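Local coordinates for inositol dehydrogenase (Lactobacillus casei, PDB 4MKX), which probably oxidises scyllo-inositol with NAD as the hydride acceptor, as a sugar alcohol dehydrogenase of the Gfo/Idh/MocA family, at residues G21-L25 against I86-S90; I31-N35 against F307-E311; E231-A237 against L249-N254. One frame throughout, in Å; residues are numbered along the deposited sequence.

Contact 1 (G21-L25 against I86-S90)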
ATOM      1  N   GLY A  21       4.403   9.301 -42.580  1.00 12.98           N
ATOM      2  CA  GLY A  21       3.103   9.899 -42.823  1.00 14.43           C
ATOM      3  C   GLY A  21       2.080   9.250 -41.918  1.00 12.56           C
ATOM      4  O   GLY A  21       2.166   8.058 -41.649  1.00 17.65           O
ATOM      5  N   ILE A  22       1.118  10.035 -41.449  1.00 13.34           N
ATOM      6  CA  ILE A  22       0.112   9.527 -40.539  1.00 16.05           C
ATOM      7  C   ILE A  22      -1.282   9.711 -41.129  1.00 18.17           C
ATOM      8  O   ILE A  22      -1.549  10.687 -41.832  1.00 18.68           O
ATOM      9  CB  ILE A  22       0.220  10.192 -39.135  1.00 14.54           C
ATOM     10  CG1 ILE A  22      -0.676   9.468 -38.125  1.00 13.50           C
ATOM     11  CG2 ILE A  22      -0.128  11.682 -39.187  1.00 16.42           C
ATOM     12  CD1 ILE A  22      -0.357   9.825 -36.665  1.00 16.14           C
ATOM     13  N   VAL A  23      -2.165   8.757 -40.862  1.00 14.35           N
ATOM     14  CA  VAL A  23      -3.572   8.925 -41.175  1.00 14.86           C
ATOM     15  C   VAL A  23      -4.342   8.680 -39.889  1.00 15.87           C
ATOM     16  O   VAL A  23      -4.033   7.745 -39.147  1.00 16.24           O
ATOM     17  CB  VAL A  23      -4.048   7.965 -42.292  1.00 16.65           C
ATOM     18  CG1 VAL A  23      -3.774   6.493 -41.933  1.00 15.22           C
ATOM     19  CG2 VAL A  23      -5.527   8.193 -42.583  1.00 15.56           C
ATOM     20  N   GLY A  24      -5.325   9.530 -39.614  1.00 15.28           N
ATOM     21  CA  GLY A  24      -6.097   9.444 -38.393  1.00 17.94           C
ATOM     22  C   GLY A  24      -5.545  10.444 -37.399  1.00 21.94           C
ATOM     23  O   GLY A  24      -4.444  10.262 -36.874  1.00 22.33           O
ATOM     24  N   LEU A  25      -6.292  11.515 -37.157  1.00 20.12           N
ATOM     25  CA  LEU A  25      -5.838  12.541 -36.234  1.00 21.53           C
ATOM     26  C   LEU A  25      -6.885  12.785 -35.159  1.00 24.46           C
ATOM     27  O   LEU A  25      -7.123  13.919 -34.747  1.00 25.67           O
ATOM     28  CB  LEU A  25      -5.474  13.824 -36.987  1.00 22.71           C
ATOM     29  CG  LEU A  25      -4.188  13.739 -37.812  1.00 22.24           C
ATOM     30  CD1 LEU A  25      -4.034  14.949 -38.722  1.00 27.63           C
ATOM     31  CD2 LEU A  25      -2.976  13.611 -36.905  1.00 22.64           C
ATOM     32  N   ILE A  86      -0.827   4.107 -39.165  1.00 12.23           N
ATOM     33  CA  ILE A  86      -2.240   4.007 -39.457  1.00 13.34           C
ATOM     34  C   ILE A  86      -3.033   4.095 -38.164  1.00 12.47           C
ATOM     35  O   ILE A  86      -3.002   3.179 -37.335  1.00 13.51           O
ATOM     36  CB  ILE A  86      -2.540   2.717 -40.215  1.00 13.52           C
ATOM     37  CG1 ILE A  86      -1.880   2.791 -41.592  1.00 13.74           C
ATOM     38  CG2 ILE A  86      -4.052   2.505 -40.367  1.00 14.39           C
ATOM     39  CD1 ILE A  86      -1.748   1.447 -42.290  1.00 15.45           C
ATOM     40  N   VAL A  87      -3.718   5.221 -37.982  1.00 12.28           N
ATOM     41  CA  VAL A  87      -4.485   5.462 -36.770  1.00 14.28           C
ATOM     42  C   VAL A  87      -5.919   5.871 -37.136  1.00 16.97           C
ATOM     43  O   VAL A  87      -6.575   6.627 -36.425  1.00 16.32           O
ATOM     44  CB  VAL A  87      -3.790   6.520 -35.864  1.00 12.33           C
ATOM     45  CG1 VAL A  87      -4.192   6.316 -34.406  1.00 14.02           C
ATOM     46  CG2 VAL A  87      -2.276   6.426 -35.985  1.00 15.38           C
ATOM     47  N   SER A  88      -6.386   5.347 -38.268  1.00 16.30           N
ATOM     48  CA  SER A  88      -7.745   5.547 -38.757  1.00 16.50           C
ATOM     49  C   SER A  88      -8.712   4.630 -38.017  1.00 17.79           C
ATOM     50  O   SER A  88      -8.279   3.764 -37.255  1.00 16.30           O
ATOM     51  CB  SER A  88      -7.784   5.211 -40.245  1.00 14.86           C
ATOM     52  OG  SER A  88      -7.150   3.967 -40.495  1.00 16.14           O
ATOM     53  N   PRO A  89     -10.027   4.817 -38.223  1.00 17.16           N
ATOM     54  CA  PRO A  89     -10.954   3.861 -37.603  1.00 17.73           C
ATOM     55  C   PRO A  89     -10.692   2.431 -38.081  1.00 18.66           C
ATOM     56  O   PRO A  89     -10.185   2.233 -39.182  1.00 16.72           O
ATOM     57  CB  PRO A  89     -12.318   4.345 -38.085  1.00 20.05           C
ATOM     58  CG  PRO A  89     -12.131   5.815 -38.312  1.00 22.52           C
ATOM     59  CD  PRO A  89     -10.735   5.964 -38.827  1.00 21.29           C
ATOM     60  N   SER A  90     -11.043   1.451 -37.252  1.00 15.11           N
ATOM     61  CA  SER A  90     -10.630   0.065 -37.461  1.00 12.72           C
ATOM     62  C   SER A  90     -11.073  -0.508 -38.800  1.00 14.81           C
ATOM     63  O   SER A  90     -10.422  -1.403 -39.339  1.00 15.22           O
ATOM     64  CB  SER A  90     -11.213  -0.804 -36.352  1.00 17.34           C
ATOM     65  OG  SER A  90     -12.597  -0.545 -36.232  1.00 18.89           O
TER

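Contact 2 (I31-N35 against F307-E311)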
ATOM      1  N   ILE A  31      -1.706  11.976 -30.382  1.00 15.67           N
ATOM      2  CA  ILE A  31      -0.630  11.548 -29.496  1.00 15.51           C
ATOM      3  C   ILE A  31       0.567  11.024 -30.287  1.00 13.68           C
ATOM      4  O   ILE A  31       1.694  11.467 -30.081  1.00 12.60           O
ATOM      5  CB  ILE A  31      -1.124  10.498 -28.478  1.00 16.75           C
ATOM      6  CG1 ILE A  31      -2.166  11.133 -27.547  1.00 18.97           C
ATOM      7  CG2 ILE A  31       0.043   9.924 -27.678  1.00 15.59           C
ATOM      8  CD1 ILE A  31      -2.902  10.141 -26.676  1.00 22.11           C
ATOM      9  N   HIS A  32       0.326  10.094 -31.210  1.00 11.01           N
ATOM     10  CA  HIS A  32       1.395   9.552 -32.030  1.00 11.25           C
ATOM     11  C   HIS A  32       2.060  10.649 -32.850  1.00 12.41           C
ATOM     12  O   HIS A  32       3.282  10.691 -32.975  1.00 13.06           O
ATOM     13  CB  HIS A  32       0.857   8.480 -32.989  1.00 11.23           C
ATOM     14  CG  HIS A  32       0.570   7.159 -32.338  1.00 11.21           C
ATOM     15  ND1 HIS A  32       1.481   6.509 -31.529  1.00 13.06           N
ATOM     16  CD2 HIS A  32      -0.507   6.343 -32.415  1.00 12.63           C
ATOM     17  CE1 HIS A  32       0.965   5.366 -31.117  1.00 13.17           C
ATOM     18  NE2 HIS A  32      -0.241   5.236 -31.647  1.00 12.76           N
ATOM     19  N   ALA A  33       1.245  11.515 -33.440  1.00 11.14           N
ATOM     20  CA  ALA A  33       1.770  12.569 -34.312  1.00 13.33           C
ATOM     21  C   ALA A  33       2.671  13.517 -33.534  1.00 14.57           C
ATOM     22  O   ALA A  33       3.763  13.857 -33.989  1.00 16.30           O
ATOM     23  CB  ALA A  33       0.633  13.337 -34.957  1.00 15.30           C
ATOM     24  N   THR A  34       2.206  13.940 -32.365  1.00 12.55           N
ATOM     25  CA  THR A  34       2.980  14.857 -31.523  1.00 15.09           C
ATOM     26  C   THR A  34       4.283  14.204 -31.089  1.00 16.47           C
ATOM     27  O   THR A  34       5.344  14.825 -31.129  1.00 16.16           O
ATOM     28  CB  THR A  34       2.178  15.275 -30.289  1.00 18.40           C
ATOM     29  OG1 THR A  34       0.958  15.889 -30.713  1.00 19.79           O
ATOM     30  CG2 THR A  34       2.961  16.260 -29.425  1.00 18.94           C
ATOM     31  N   ASN A  35       4.208  12.943 -30.679  1.00 13.78           N
ATOM     32  CA  ASN A  35       5.401  12.235 -30.246  1.00 13.40           C
ATOM     33  C   ASN A  35       6.426  12.102 -31.362  1.00 16.20           C
ATOM     34  O   ASN A  35       7.610  12.365 -31.165  1.00 15.77           O
ATOM     35  CB  ASN A  35       5.039  10.857 -29.700  1.00 10.39           C
ATOM     36  CG  ASN A  35       4.402  10.909 -28.334  1.00 12.69           C
ATOM     37  OD1 ASN A  35       4.432  11.936 -27.645  1.00 16.44           O
ATOM     38  ND2 ASN A  35       3.825   9.793 -27.925  1.00 13.04           N
ATOM     39  N   PHE A 307       3.599   4.322 -25.260  1.00 10.65           N
ATOM     40  CA  PHE A 307       3.427   4.856 -26.611  1.00  8.51           C
ATOM     41  C   PHE A 307       4.760   5.322 -27.193  1.00 10.35           C
ATOM     42  O   PHE A 307       5.090   4.993 -28.332  1.00 10.26           O
ATOM     43  CB  PHE A 307       2.412   6.007 -26.633  1.00 10.06           C
ATOM     44  CG  PHE A 307       0.998   5.568 -26.430  1.00  9.43           C
ATOM     45  CD1 PHE A 307       0.470   4.505 -27.168  1.00 10.27           C
ATOM     46  CD2 PHE A 307       0.188   6.195 -25.490  1.00 12.59           C
ATOM     47  CE1 PHE A 307      -0.850   4.091 -26.976  1.00 13.97           C
ATOM     48  CE2 PHE A 307      -1.126   5.786 -25.295  1.00 14.36           C
ATOM     49  CZ  PHE A 307      -1.644   4.727 -26.037  1.00 15.11           C
ATOM     50  N   LEU A 308       5.513   6.104 -26.423  1.00 10.88           N
ATOM     51  CA  LEU A 308       6.818   6.582 -26.871  1.00  8.83           C
ATOM     52  C   LEU A 308       7.755   5.419 -27.179  1.00 10.66           C
ATOM     53  O   LEU A 308       8.432   5.426 -28.202  1.00 11.43           O
ATOM     54  CB  LEU A 308       7.443   7.508 -25.817  1.00  9.44           C
ATOM     55  CG  LEU A 308       6.883   8.926 -25.788  1.00 16.36           C
ATOM     56  CD1 LEU A 308       7.169   9.605 -24.449  1.00 21.92           C
ATOM     57  CD2 LEU A 308       7.480   9.736 -26.940  1.00 15.75           C
ATOM     58  N   SER A 309       7.778   4.416 -26.303  1.00 10.31           N
ATOM     59  CA  SER A 309       8.654   3.277 -26.516  1.00 10.43           C
ATOM     60  C   SER A 309       8.296   2.475 -27.768  1.00 11.13           C
ATOM     61  O   SER A 309       9.189   2.074 -28.502  1.00 11.77           O
ATOM     62  CB  SER A 309       8.687   2.362 -25.288  1.00 11.40           C
ATOM     63  OG  SER A 309       9.361   3.015 -24.217  1.00 13.20           O
ATOM     64  N   GLU A 310       7.010   2.226 -28.015  1.00 10.74           N
ATOM     65  CA  GLU A 310       6.647   1.472 -29.216  1.00  9.95           C
ATOM     66  C   GLU A 310       6.925   2.264 -30.495  1.00 11.06           C
ATOM     67  O   GLU A 310       7.267   1.677 -31.509  1.00 11.75           O
ATOM     68  CB  GLU A 310       5.190   0.977 -29.201  1.00 10.40           C
ATOM     69  CG  GLU A 310       4.150   2.035 -29.540  1.00 12.27           C
ATOM     70  CD  GLU A 310       2.724   1.512 -29.520  1.00 11.47           C
ATOM     71  OE1 GLU A 310       2.518   0.273 -29.553  1.00 11.86           O
ATOM     72  OE2 GLU A 310       1.796   2.351 -29.461  1.00 11.66           O
ATOM     73  N   GLU A 311       6.758   3.584 -30.449  1.00 11.23           N
ATOM     74  CA  GLU A 311       7.049   4.419 -31.609  1.00  9.67           C
ATOM     75  C   GLU A 311       8.545   4.369 -31.897  1.00 13.09           C
ATOM     76  O   GLU A 311       8.958   4.218 -33.044  1.00 13.20           O
ATOM     77  CB  GLU A 311       6.609   5.865 -31.356  1.00 10.66           C
ATOM     78  CG  GLU A 311       5.097   6.048 -31.263  1.00 11.66           C
ATOM     79  CD  GLU A 311       4.719   7.234 -30.414  1.00 12.87           C
ATOM     80  OE1 GLU A 311       5.640   7.885 -29.887  1.00 13.49           O
ATOM     81  OE2 GLU A 311       3.514   7.508 -30.234  1.00 12.16           O
TER

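Contact 3 (E231-A237 against L249-N254)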
ATOM      1  N   GLU A 231     -24.883  -2.576 -26.845  0.78 34.59           N
ATOM      2  CA  GLU A 231     -23.604  -2.297 -26.215  0.78 30.17           C
ATOM      3  C   GLU A 231     -23.609  -2.777 -24.773  0.78 25.59           C
ATOM      4  O   GLU A 231     -24.649  -3.154 -24.249  0.78 26.81           O
ATOM      5  CB  GLU A 231     -23.256  -0.809 -26.286  0.78 31.38           C
ATOM      6  CG  GLU A 231     -22.352  -0.443 -27.451  0.78 36.97           C
ATOM      7  CD  GLU A 231     -20.966  -1.084 -27.371  0.78 35.31           C
ATOM      8  OE1 GLU A 231     -20.633  -1.732 -26.350  0.78 32.93           O
ATOM      9  OE2 GLU A 231     -20.198  -0.937 -28.342  0.78 39.58           O
ATOM     10  N   LEU A 232     -22.438  -2.787 -24.150  1.00 24.42           N
ATOM     11  CA  LEU A 232     -22.312  -3.244 -22.769  1.00 20.35           C
ATOM     12  C   LEU A 232     -21.528  -2.233 -21.982  1.00 23.53           C
ATOM     13  O   LEU A 232     -20.543  -1.686 -22.483  1.00 24.23           O
ATOM     14  CB  LEU A 232     -21.570  -4.580 -22.698  1.00 22.81           C
ATOM     15  CG  LEU A 232     -22.354  -5.857 -22.963  1.00 22.77           C
ATOM     16  CD1 LEU A 232     -21.416  -7.051 -23.014  1.00 22.38           C
ATOM     17  CD2 LEU A 232     -23.415  -6.041 -21.889  1.00 20.24           C
ATOM     18  N   GLU A 233     -21.944  -1.994 -20.743  1.00 17.97           N
ATOM     19  CA  GLU A 233     -21.180  -1.125 -19.858  1.00 20.28           C
ATOM     20  C   GLU A 233     -20.173  -1.914 -19.019  1.00 18.16           C
ATOM     21  O   GLU A 233     -19.100  -1.405 -18.705  1.00 16.73           O
ATOM     22  CB  GLU A 233     -22.110  -0.318 -18.956  1.00 22.37           C
ATOM     23  CG  GLU A 233     -22.782  -1.136 -17.902  1.00 27.11           C
ATOM     24  CD  GLU A 233     -23.579  -0.300 -16.942  1.00 26.82           C
ATOM     25  OE1 GLU A 233     -24.173   0.705 -17.395  1.00 26.76           O
ATOM     26  OE2 GLU A 233     -23.617  -0.661 -15.746  1.00 26.59           O
ATOM     27  N   THR A 234     -20.519  -3.143 -18.637  1.00 15.32           N
ATOM     28  CA  THR A 234     -19.578  -4.023 -17.941  1.00 13.68           C
ATOM     29  C   THR A 234     -19.779  -5.436 -18.436  1.00 16.30           C
ATOM     30  O   THR A 234     -20.914  -5.880 -18.619  1.00 15.18           O
ATOM     31  CB  THR A 234     -19.785  -4.031 -16.409  1.00 14.28           C
ATOM     32  OG1 THR A 234     -19.971  -2.695 -15.937  1.00 16.17           O
ATOM     33  CG2 THR A 234     -18.571  -4.639 -15.711  1.00 14.18           C
ATOM     34  N   GLY A 235     -18.682  -6.152 -18.650  1.00 11.82           N
ATOM     35  CA  GLY A 235     -18.770  -7.536 -19.049  1.00 12.51           C
ATOM     36  C   GLY A 235     -17.669  -8.323 -18.394  1.00 10.75           C
ATOM     37  O   GLY A 235     -16.630  -7.779 -18.005  1.00 12.88           O
ATOM     38  N   ALA A 236     -17.897  -9.613 -18.252  1.00  9.61           N
ATOM     39  CA  ALA A 236     -16.908 -10.485 -17.684  1.00  9.97           C
ATOM     40  C   ALA A 236     -16.837 -11.749 -18.517  1.00 12.98           C
ATOM     41  O   ALA A 236     -17.825 -12.157 -19.134  1.00 12.24           O
ATOM     42  CB  ALA A 236     -17.264 -10.813 -16.235  1.00 10.77           C
ATOM     43  N   ALA A 237     -15.670 -12.376 -18.521  1.00  9.16           N
ATOM     44  CA  ALA A 237     -15.483 -13.581 -19.299  1.00  9.72           C
ATOM     45  C   ALA A 237     -14.578 -14.566 -18.599  1.00  9.15           C
ATOM     46  O   ALA A 237     -13.640 -14.187 -17.881  1.00 11.12           O
ATOM     47  CB  ALA A 237     -14.916 -13.228 -20.676  1.00 10.42           C
ATOM     48  N   LEU A 249     -11.447 -12.245 -17.697  1.00  9.52           N
ATOM     49  CA  LEU A 249     -11.421 -10.868 -18.185  1.00  9.38           C
ATOM     50  C   LEU A 249     -12.564 -10.074 -17.592  1.00 11.24           C
ATOM     51  O   LEU A 249     -13.651 -10.597 -17.412  1.00 10.01           O
ATOM     52  CB  LEU A 249     -11.571 -10.827 -19.705  1.00 13.88           C
ATOM     53  CG  LEU A 249     -10.477 -11.453 -20.548  1.00 17.42           C
ATOM     54  CD1 LEU A 249     -10.782 -11.197 -22.021  1.00 17.23           C
ATOM     55  CD2 LEU A 249      -9.131 -10.871 -20.164  1.00 15.72           C
ATOM     56  N   VAL A 250     -12.320  -8.804 -17.297  1.00 11.54           N
ATOM     57  CA  VAL A 250     -13.421  -7.886 -17.028  1.00  8.00           C
ATOM     58  C   VAL A 250     -13.166  -6.649 -17.872  1.00 10.52           C
ATOM     59  O   VAL A 250     -12.039  -6.167 -17.952  1.00 10.47           O
ATOM     60  CB  VAL A 250     -13.538  -7.502 -15.542  1.00  9.42           C
ATOM     61  CG1 VAL A 250     -14.545  -6.367 -15.380  1.00 11.56           C
ATOM     62  CG2 VAL A 250     -13.984  -8.690 -14.713  1.00 11.21           C
ATOM     63  N   ALA A 251     -14.205  -6.173 -18.547  1.00  9.92           N
ATOM     64  CA  ALA A 251     -14.110  -4.972 -19.368  1.00 11.25           C
ATOM     65  C   ALA A 251     -15.252  -4.074 -18.960  1.00 12.77           C
ATOM     66  O   ALA A 251     -16.339  -4.539 -18.630  1.00 13.46           O
ATOM     67  CB  ALA A 251     -14.209  -5.309 -20.839  1.00 13.94           C
ATOM     68  N   GLY A 252     -15.020  -2.774 -18.975  1.00 11.27           N
ATOM     69  CA  GLY A 252     -16.070  -1.887 -18.562  1.00 12.33           C
ATOM     70  C   GLY A 252     -15.817  -0.483 -19.028  1.00 12.28           C
ATOM     71  O   GLY A 252     -14.725  -0.155 -19.495  1.00 14.72           O
ATOM     72  N   ARG A 253     -16.843   0.343 -18.889  1.00 15.49           N
ATOM     73  CA  ARG A 253     -16.751   1.727 -19.308  1.00 16.06           C
ATOM     74  C   ARG A 253     -17.127   2.664 -18.178  1.00 18.11           C
ATOM     75  O   ARG A 253     -17.258   3.870 -18.390  1.00 20.76           O
ATOM     76  CB  ARG A 253     -17.669   1.951 -20.505  1.00 20.48           C
ATOM     77  CG  ARG A 253     -17.477   0.942 -21.614  1.00 23.13           C
ATOM     78  CD  ARG A 253     -18.364   1.271 -22.798  1.00 28.96           C
ATOM     79  NE  ARG A 253     -18.095   0.414 -23.950  1.00 33.83           N
ATOM     80  CZ  ARG A 253     -17.089   0.602 -24.805  1.00 32.32           C
ATOM     81  NH1 ARG A 253     -16.240   1.608 -24.632  1.00 33.84           N
ATOM     82  NH2 ARG A 253     -16.933  -0.227 -25.829  1.00 35.17           N
ATOM     83  N   ASN A 254     -17.280   2.122 -16.973  1.00 15.96           N
ATOM     84  CA  ASN A 254     -17.817   2.917 -15.872  1.00 18.37           C
ATOM     85  C   ASN A 254     -17.050   2.820 -14.546  1.00 19.07           C
ATOM     86  O   ASN A 254     -17.648   2.579 -13.498  1.00 21.18           O
ATOM     87  CB  ASN A 254     -19.288   2.538 -15.649  1.00 20.66           C
ATOM     88  CG  ASN A 254     -20.049   3.579 -14.847  1.00 25.65           C
ATOM     89  OD1 ASN A 254     -19.782   4.775 -14.956  1.00 25.92           O
ATOM     90  ND2 ASN A 254     -21.000   3.124 -14.033  1.00 25.97           N
TER
HETATM   91  O   HOH W   1     -17.771  -0.735 -15.893  1.00 16.90           O

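Contact 1 (G21-L25 against I86-S90)
Val23 O accepts the one hydrogen bond that joins 21-25 to 86-90, from Val87 N at 2.8 Å. The donor lies nearly along the C=O axis, with 164° at the oxygen, although the N-H...O angle is only 146°. Ser88 N also approaches this oxygen, but at an angle too poor for a bond. Val23 pairs with Ile86 in parallel register, and further back Gly21 and Val23 bond to Phe85, so strands 18-23 and 83-86 lie side by side in the six-stranded parallel sheet. Beyond the bond both chains leave the sheet. Here Gly24, with positive phi, brings its CA 3.5 Å from Val87 O in a fairly straight CA-H...O contact. A side chain on Gly24 would run into Val87 O and Ser88 N, and its own backbone angles would press a CB against the preceding carbonyl. Gly24 is the first glycine of a GxGxxG pattern with Gly26 and Gly29, consistent with the dinucleotide-binding turn of a Rossmann fold between strand 18-23 and helix 27-38. On the face carrying Val23 and Ile86, Val23 CG1 sits between its backbone N and carbonyl carbon (chi1 56°), a rotation that lays this methyl over Ile86 CA at 3.8 Å. The same methyl meets Ile86 CG1 at 4.2 Å, and helix 93-102 packs on the pair through Gln96. At the other face Ile22 reaches across to Val87: Ile22 CD1 and Val87 CG2 meet at 4.0 Å, the side chains crossing obliquely, with His32 of helix 27-38 packed against both. Ser88 adds little to the apolar packing, its CB 4.4 Å from Val23 CG2, while Ser88 OG bonds to Gln96 OE1 and Ser88 O to His93 NE2, tying the loop to helix 93-102.

Contact 2 (I31-N35 against F307-E311)
Glu311 OE2 takes two hydrogen bonds from helix 27-38. His32 ND1 gives the shorter, 2.6 Å to the anti lone pair of Glu311 OE2, which sits slightly out of the imidazole plane. Asn35 ND2 supplies the other at 3.3 Å, using the syn lone pair, with Glu311 OE2 close to the amide plane; its second bond, to Glu311 OE1, is weak. The Glu311 chain is extended beyond CG (chi2 153°), which carries the carboxylate across to the groove between His32 and Asn35. Its plane stands 68° from the imidazole and is steeply inclined to the amide. Leu308 CD2 packs on Asn35 CG at 3.6 Å, its side chain crossing the amide at about a right angle. His32 CE1 lies 4.1 Å from Phe307 CD1, the ring planes nearly perpendicular in an oblique pair. Glu310 OE2 comes to the edge of the imidazole, 3.5 Å from His32 CE1, while His32 NE2 bonds to Glu110 OE2, so both ring nitrogens are engaged. The axes of 31-35 and 307-311, parts of helices 27-38 and 304-319, cross at -66° and approach to 10.4 Å; Ile22 of strand 18-23 packs on His32 and Ala33, and Phe299 of helix 299-302 on Phe307.

Contact 3 (E231-A237 against L249-N254)
Gly235 and Ala251 form a hydrogen-bonded pair in the tightly packed part of the contact, near the open end of the antiparallel hairpin 234-241/246-252: Gly235 N reaches Ala251 O at 2.8 Å, and Ala251 N returns a bond to Gly235 O. Ala237 and Leu249 repeat the reciprocal pair of hydrogen bonds, with Ala237 CB against Leu249 CB at 4.2 Å on one face. Ala236 and Val250 meet on the opposite face, in a non-hydrogen-bonded pair, Ala236 CA to Val250 CA 4.4 Å. The CA-H groups of Thr234, Ala236 and Val250 add contacts to carbonyl oxygens of the partner strand.

Toward 231-233 and 253-254 the pairing loosens. Arg253 N still bonds to Glu233 O at 2.9 Å, in the carbonyl plane, but then the chain turns a corner. A water bridges the parting strands, donating to Thr234 OG1 and accepting from Asn254 N. The Arg253 chain, extended from CG to NE, runs beside Leu232 and brings the edge of its guanidinium to Leu232 O, 3.5 Å from Arg253 NE. Glu231 OE1 stays 4.0 Å from Arg253 NH2, beyond a salt bridge, and accepts instead from Leu232 N; Arg253 NH2 pairs with Asp194. A methionine in place of Arg253 would probably leave Asp194 without its positive partner and Leu232 O without the guanidinium edge beside it. Strand 211-219 flanks the hairpin beyond 234-241 and strand 162-172 beyond 246-252; helix 328-347 packs on Ala237 and Leu249, while Met246 and Ile248 of the second subunit cover the face of Thr234, Ala236 and Val250.

Contacts 1 and 2 touch, their centres 13 Å apart; three of their four segments lie in the Rossmann-type region. Strand 18-23 runs through the glycine-rich turn into helix 27-38, and the two contacts meet where Ile22 CD1 lies 4.1 Å from His32 CB and Val87 CG2 4.0 Å from His32 CD2. Their segments alternate along the chain, and helix 304-319 returns from late in the sequence onto helix 27-38, probably near the NAD site, empty in this apo structure. Contact 3 belongs to the C-terminal domain's mixed sheet, its centre 26 Å from that of contact 1 and 28 Å from that of contact 2. It touches neither, and its Thr234, Ala236 and Val250 face packs on a second subunit.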